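Local structure of BDI-0842-like domain-containing protein (Parabacteroides distasonis, 4JM1) at residues Asp32-Tyr37 with Val75-Gly80; Val26-Ala31 with Leu60-Lys65. The protein is of unknown function but adopts an alpha/beta fold resembling that of the alpha-lytic protease prodomain, and its natural form is probably a lipoprotein. One frame throughout, in Å; residues are numbered along the deposited sequence.

Overall arrangement
From the N terminus, helix 3-9 and strand 16-19 lead into strand 24-29. Contact 2 joins the end of that strand to strand 58-63, closing the beta-alpha-beta unit that runs through helix 38-50. Contact 1 closes a longer loop, from the residues before helix 38-50 to strand 78-83, with the helix, strand 58-63 and the small hairpin 68-75 between. The segments alternate along the chain, so the two contacts cross and neither nests in the other. Their centres lie about 7 Å apart. They meet where the backbones of Ile-79 and Gly-80 hydrogen-bond to that of Ile-61, and where Ile-79 and Tyr-37 pack on Ala-31. Together they tie the loop before helix 38-50 to the four-stranded mixed sheet.

Contact 1 of 2, residues Asp32-Tyr37 with Val75-Gly80; sequences DSDSGY and VGKRIG
Tyr-37 N donates to Ile-79 O over 2.9 Å, with an N-H...O angle of 157°, and brings the end of the 32-37 loop against strand 78-83. The Tyr-37 side chain runs alongside that of Ile-79 and points the same way. Ile-79 CG1 and CD1 lie against one face of the ring, near its CD1-CE1 side: Tyr-37 CD1 is 3.6 Å from Ile-79 CG1. Ile-79 O lies instead in the ring plane, at its edge. With CG1 between the backbone N and the carbonyl carbon (chi1 70°), the CG1-CD1 arm of Ile-79 lies along the ring, while Ile-79 CG2 touches Asp-34 O at 3.4 Å. At the far end of the ring, Tyr-37 OH accepts from Ser-33 N at 3.1 Å. With an alanine here, Ser-33 N would probably lose this acceptor and a gap would open beside Ile-79. Lys-77 reaches the loop with an extended chain. Lys-77 NZ donates to Asp-34 O at 2.7 Å, from above the carbonyl plane. The Asp-34 carboxylate is held less directly: its OD1 makes a long salt bridge to Lys-77 NZ at 3.8 Å. Two waters bridge the pair, one to each carboxylate oxygen, and both accept from NZ. Gly-80 presses its CA on the Tyr-37 backbone, where a side chain would clash. Tyr-37 is the N-cap residue of helix 38-50. Two residues, Ile-79 and Gly-80, stand opposite the single Ile-61 of strand 58-63, a classic beta bulge in edge strand 78-83.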
loop_
_atom_site.group_PDB
_atom_site.type_symbol
_atom_site.label_atom_id
_atom_site.label_comp_id
_atom_site.label_asym_id
_atom_site.label_seq_id
_atom_site.Cartn_x
_atom_site.Cartn_y
_atom_site.Cartn_z
ATOM N N ASP A 32 -2.767 -8.194 12.369
ATOM C CA ASP A 32 -3.439 -8.855 13.502
ATOM C C ASP A 32 -4.885 -8.373 13.702
ATOM O O ASP A 32 -5.677 -9.032 14.395
ATOM C CB ASP A 32 -2.651 -8.604 14.800
ATOM C CG ASP A 32 -1.298 -9.320 14.836
ATOM O OD1 ASP A 32 -1.048 -10.248 14.029
ATOM O OD2 ASP A 32 -0.473 -8.953 15.696
ATOM N N SER A 33 -5.228 -7.232 13.109
ATOM C CA SER A 33 -6.544 -6.591 13.281
ATOM C C SER A 33 -7.147 -6.261 11.926
ATOM O O SER A 33 -6.445 -6.237 10.919
ATOM C CB SER A 33 -6.405 -5.303 14.117
ATOM O OG SER A 33 -5.734 -5.539 15.345
ATOM N N ASP A 34 -8.451 -5.992 11.891
ATOM C CA ASP A 34 -9.148 -5.731 10.607
ATOM C C ASP A 34 -9.463 -4.246 10.380
ATOM O O ASP A 34 -10.233 -3.889 9.486
ATOM C CB ASP A 34 -10.422 -6.589 10.481
ATOM C CG ASP A 34 -11.513 -6.210 11.482
ATOM O OD1 ASP A 34 -11.367 -5.219 12.225
ATOM O OD2 ASP A 34 -12.545 -6.935 11.515
ATOM N N SER A 35 -8.842 -3.388 11.185
ATOM C CA SER A 35 -9.004 -1.955 11.057
ATOM C C SER A 35 -7.923 -1.273 11.884
ATOM O O SER A 35 -7.205 -1.929 12.651
ATOM C CB SER A 35 -10.385 -1.523 11.592
ATOM O OG SER A 35 -10.493 -1.788 12.980
ATOM N N GLY A 36 -7.769 0.033 11.679
ATOM C CA GLY A 36 -6.935 0.839 12.537
ATOM C C GLY A 36 -5.516 1.133 12.095
ATOM O O GLY A 36 -4.697 1.517 12.916
ATOM N N TYR A 37 -5.228 0.988 10.808
ATOM C CA TYR A 37 -3.866 1.138 10.305
ATOM C C TYR A 37 -3.624 2.453 9.546
ATOM O O TYR A 37 -2.698 2.559 8.723
ATOM C CB TYR A 37 -3.446 -0.067 9.454
ATOM C CG TYR A 37 -3.372 -1.368 10.238
ATOM C CD1 TYR A 37 -4.506 -2.125 10.457
ATOM C CD2 TYR A 37 -2.156 -1.822 10.776
ATOM C CE1 TYR A 37 -4.456 -3.317 11.172
ATOM C CE2 TYR A 37 -2.097 -3.025 11.484
ATOM C CZ TYR A 37 -3.254 -3.758 11.698
ATOM O OH TYR A 37 -3.210 -4.951 12.393
ATOM N N VAL A 75 -8.496 -6.264 -4.534
ATOM C CA VAL A 75 -9.804 -6.494 -3.928
ATOM C C VAL A 75 -9.648 -6.895 -2.456
ATOM O O VAL A 75 -8.862 -7.790 -2.114
ATOM C CB VAL A 75 -10.554 -7.602 -4.680
ATOM C CG1 VAL A 75 -11.920 -7.906 -4.016
ATOM C CG2 VAL A 75 -10.729 -7.229 -6.133
ATOM N N GLY A 76 -10.377 -6.229 -1.570
ATOM C CA GLY A 76 -10.390 -6.587 -0.156
ATOM C C GLY A 76 -10.596 -5.400 0.756
ATOM O O GLY A 76 -10.494 -4.231 0.337
ATOM N N LYS A 77 -10.830 -5.695 2.022
ATOM C CA LYS A 77 -11.068 -4.629 2.978
ATOM C C LYS A 77 -9.790 -3.790 3.157
ATOM O O LYS A 77 -8.697 -4.321 3.346
ATOM C CB LYS A 77 -11.469 -5.179 4.327
ATOM C CG LYS A 77 -11.995 -4.109 5.295
ATOM C CD LYS A 77 -12.208 -4.651 6.702
ATOM C CE LYS A 77 -12.747 -3.608 7.574
ATOM N NZ LYS A 77 -12.852 -4.098 8.939
ATOM N N ARG A 78 -9.948 -2.472 3.082
ATOM C CA ARG A 78 -8.889 -1.534 3.410
ATOM C C ARG A 78 -8.906 -1.342 4.925
ATOM O O ARG A 78 -9.869 -0.806 5.494
ATOM C CB ARG A 78 -9.062 -0.197 2.685
ATOM C CG ARG A 78 -8.787 -0.257 1.195
ATOM C CD ARG A 78 -9.846 -0.959 0.315
ATOM N NE ARG A 78 -9.528 -0.715 -1.088
ATOM C CZ ARG A 78 -9.085 -1.608 -1.980
ATOM N NH1 ARG A 78 -9.054 -2.898 -1.701
ATOM N NH2 ARG A 78 -8.734 -1.219 -3.199
ATOM N N ILE A 79 -7.822 -1.777 5.559
ATOM C CA ILE A 79 -7.659 -1.722 7.006
ATOM C C ILE A 79 -6.986 -0.455 7.506
ATOM O O ILE A 79 -6.884 -0.208 8.716
ATOM C CB ILE A 79 -6.988 -3.017 7.538
ATOM C CG1 ILE A 79 -5.523 -3.135 7.131
ATOM C CG2 ILE A 79 -7.824 -4.282 7.099
ATOM C CD1 ILE A 79 -4.801 -4.365 7.622
ATOM N N GLY A 80 -6.483 0.350 6.573
ATOM C CA GLY A 80 -5.933 1.656 6.874
ATOM C C GLY A 80 -5.819 2.446 5.580
ATOM O O GLY A 80 -5.759 1.869 4.495
HETATM O O HOH W 1 -13.963 -6.822 8.844
HETATM O O HOH W 2 -13.895 -3.501 11.575
#

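Contact 2 of 2, residues Val26-Ala31 with Leu60-Lys65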
loop_
_atom_site.group_PDB
_atom_site.type_symbol
_atom_site.label_atom_id
_atom_site.label_comp_id
_atom_site.label_asym_id
_atom_site.label_seq_id
_atom_site.Cartn_x
_atom_site.Cartn_y
_atom_site.Cartn_z
ATOM N N VAL A 26 -1.235 0.333 -2.840
ATOM C CA VAL A 26 -1.831 -0.654 -1.952
ATOM C C VAL A 26 -0.725 -1.541 -1.377
ATOM O O VAL A 26 0.108 -2.080 -2.139
ATOM C CB VAL A 26 -2.867 -1.520 -2.661
ATOM C CG1 VAL A 26 -3.463 -2.552 -1.688
ATOM C CG2 VAL A 26 -3.978 -0.649 -3.293
ATOM N N ILE A 27 -0.690 -1.608 -0.047
ATOM C CA ILE A 27 0.335 -2.323 0.683
ATOM C C ILE A 27 -0.318 -3.379 1.572
ATOM O O ILE A 27 -1.159 -3.049 2.412
ATOM C CB ILE A 27 1.213 -1.343 1.481
ATOM C CG1 ILE A 27 1.891 -0.342 0.492
ATOM C CG2 ILE A 27 2.246 -2.092 2.303
ATOM C CD1 ILE A 27 2.669 0.787 1.104
ATOM N N ALA A 28 0.106 -4.632 1.382
ATOM C CA ALA A 28 -0.445 -5.777 2.109
ATOM C C ALA A 28 0.529 -6.179 3.218
ATOM O O ALA A 28 1.705 -6.438 2.955
ATOM C CB ALA A 28 -0.700 -6.948 1.161
ATOM N N ILE A 29 0.010 -6.241 4.443
ATOM C CA ILE A 29 0.763 -6.607 5.636
ATOM C C ILE A 29 0.129 -7.820 6.338
ATOM O O ILE A 29 -1.037 -8.184 6.090
ATOM C CB ILE A 29 0.855 -5.412 6.651
ATOM C CG1 ILE A 29 -0.542 -5.011 7.149
ATOM C CG2 ILE A 29 1.577 -4.230 6.011
ATOM C CD1 ILE A 29 -0.505 -4.171 8.410
ATOM N N ASP A 30 0.928 -8.472 7.190
ATOM C CA ASP A 30 0.410 -9.567 8.000
ATOM C C ASP A 30 -0.294 -8.993 9.243
ATOM O O ASP A 30 0.261 -8.954 10.344
ATOM C CB ASP A 30 1.538 -10.528 8.385
ATOM C CG ASP A 30 1.025 -11.817 9.000
ATOM O OD1 ASP A 30 -0.187 -12.130 8.887
ATOM O OD2 ASP A 30 1.865 -12.523 9.606
ATOM N N ALA A 31 -1.519 -8.526 9.047
ATOM C CA ALA A 31 -2.233 -7.763 10.060
ATOM C C ALA A 31 -2.841 -8.662 11.130
ATOM O O ALA A 31 -3.407 -9.695 10.832
ATOM C CB ALA A 31 -3.332 -6.934 9.410
ATOM N N LEU A 60 -3.211 2.690 0.684
ATOM C CA LEU A 60 -4.219 1.827 1.266
ATOM C C LEU A 60 -3.498 0.631 1.862
ATOM O O LEU A 60 -2.668 0.019 1.181
ATOM C CB LEU A 60 -5.269 1.370 0.228
ATOM C CG LEU A 60 -5.885 2.517 -0.569
ATOM C CD1 LEU A 60 -6.705 1.920 -1.732
ATOM C CD2 LEU A 60 -6.711 3.469 0.321
ATOM N N ILE A 61 -3.833 0.282 3.107
ATOM C CA ILE A 61 -3.334 -0.929 3.742
ATOM C C ILE A 61 -4.395 -2.013 3.677
ATOM O O ILE A 61 -5.562 -1.754 3.940
ATOM C CB ILE A 61 -2.919 -0.696 5.216
ATOM C CG1 ILE A 61 -1.988 0.535 5.336
ATOM C CG2 ILE A 61 -2.292 -1.999 5.820
ATOM C CD1 ILE A 61 -0.607 0.427 4.695
ATOM N N VAL A 62 -3.975 -3.204 3.259
ATOM C CA VAL A 62 -4.817 -4.377 3.269
ATOM C C VAL A 62 -4.088 -5.535 3.986
ATOM O O VAL A 62 -2.874 -5.478 4.226
ATOM C CB VAL A 62 -5.185 -4.814 1.793
ATOM C CG1 VAL A 62 -5.999 -3.709 1.062
ATOM C CG2 VAL A 62 -3.973 -5.266 0.986
ATOM N N ASP A 63 -4.869 -6.549 4.384
ATOM C CA ASP A 63 -4.312 -7.751 5.027
ATOM C C ASP A 63 -3.908 -8.724 3.932
ATOM O O ASP A 63 -4.743 -9.125 3.123
ATOM C CB ASP A 63 -5.349 -8.350 5.972
ATOM C CG ASP A 63 -4.808 -9.487 6.844
ATOM O OD1 ASP A 63 -3.722 -10.051 6.568
ATOM O OD2 ASP A 63 -5.494 -9.796 7.844
ATOM N N ILE A 64 -2.631 -9.123 3.935
ATOM C CA ILE A 64 -2.130 -10.139 3.006
ATOM C C ILE A 64 -2.963 -11.445 3.031
ATOM O O ILE A 64 -3.066 -12.149 2.020
ATOM C CB ILE A 64 -0.635 -10.468 3.298
ATOM C CG1 ILE A 64 0.021 -11.250 2.147
ATOM C CG2 ILE A 64 -0.465 -11.236 4.660
ATOM C CD1 ILE A 64 0.240 -10.431 0.863
ATOM N N LYS A 65 -3.579 -11.726 4.171
ATOM C CA LYS A 65 -4.338 -12.962 4.341
ATOM C C LYS A 65 -5.693 -12.949 3.657
ATOM O O LYS A 65 -6.331 -14.008 3.540
ATOM C CB LYS A 65 -4.528 -13.288 5.820
ATOM C CG LYS A 65 -3.202 -13.577 6.560
ATOM C CD LYS A 65 -3.401 -13.936 8.011
ATOM C CE LYS A 65 -3.910 -12.781 8.866
ATOM N NZ LYS A 65 -3.004 -11.560 8.785
#
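Lys-65 NZ reaches across to Asp-30 OD1 in a salt bridge of 2.9 Å, meeting that oxygen nearly along its C-O axis. Lys-65 NZ also donates to Ala-31 O at 2.8 Å. In a second salt bridge, Lys-65 NZ meets the syn lone pair of Asp-63 OD1, again at 2.8 Å. Bends at chi3 (-68°) and chi4 (-56°) fold the lysine chain back to reach all three. Asp-63 OD1 also accepts from Lys-65 N, in an Asx turn, so two bonds hold this oxygen. The lysine probably offsets the like charges of the two aspartates. Next to this network, Ile-64 N donates to Ile-29 O at 2.8 Å, and Ile-64 CD1 touches Ala-28 CB. The strands behind it are joined by Ile-27 N to Leu-60 O, Val-62 N to Ile-27 O and Ile-29 N to Val-62 O. On one face Val-62 CG2 rests on Ala-28 CB at 3.7 Å. On the other, Ile-29 CG1 meets Ile-61 CG2, and Leu-40 of helix 38-50 packs on both isoleucines. Parallel neighbouring strands joined through this helix make a beta-alpha-beta crossover.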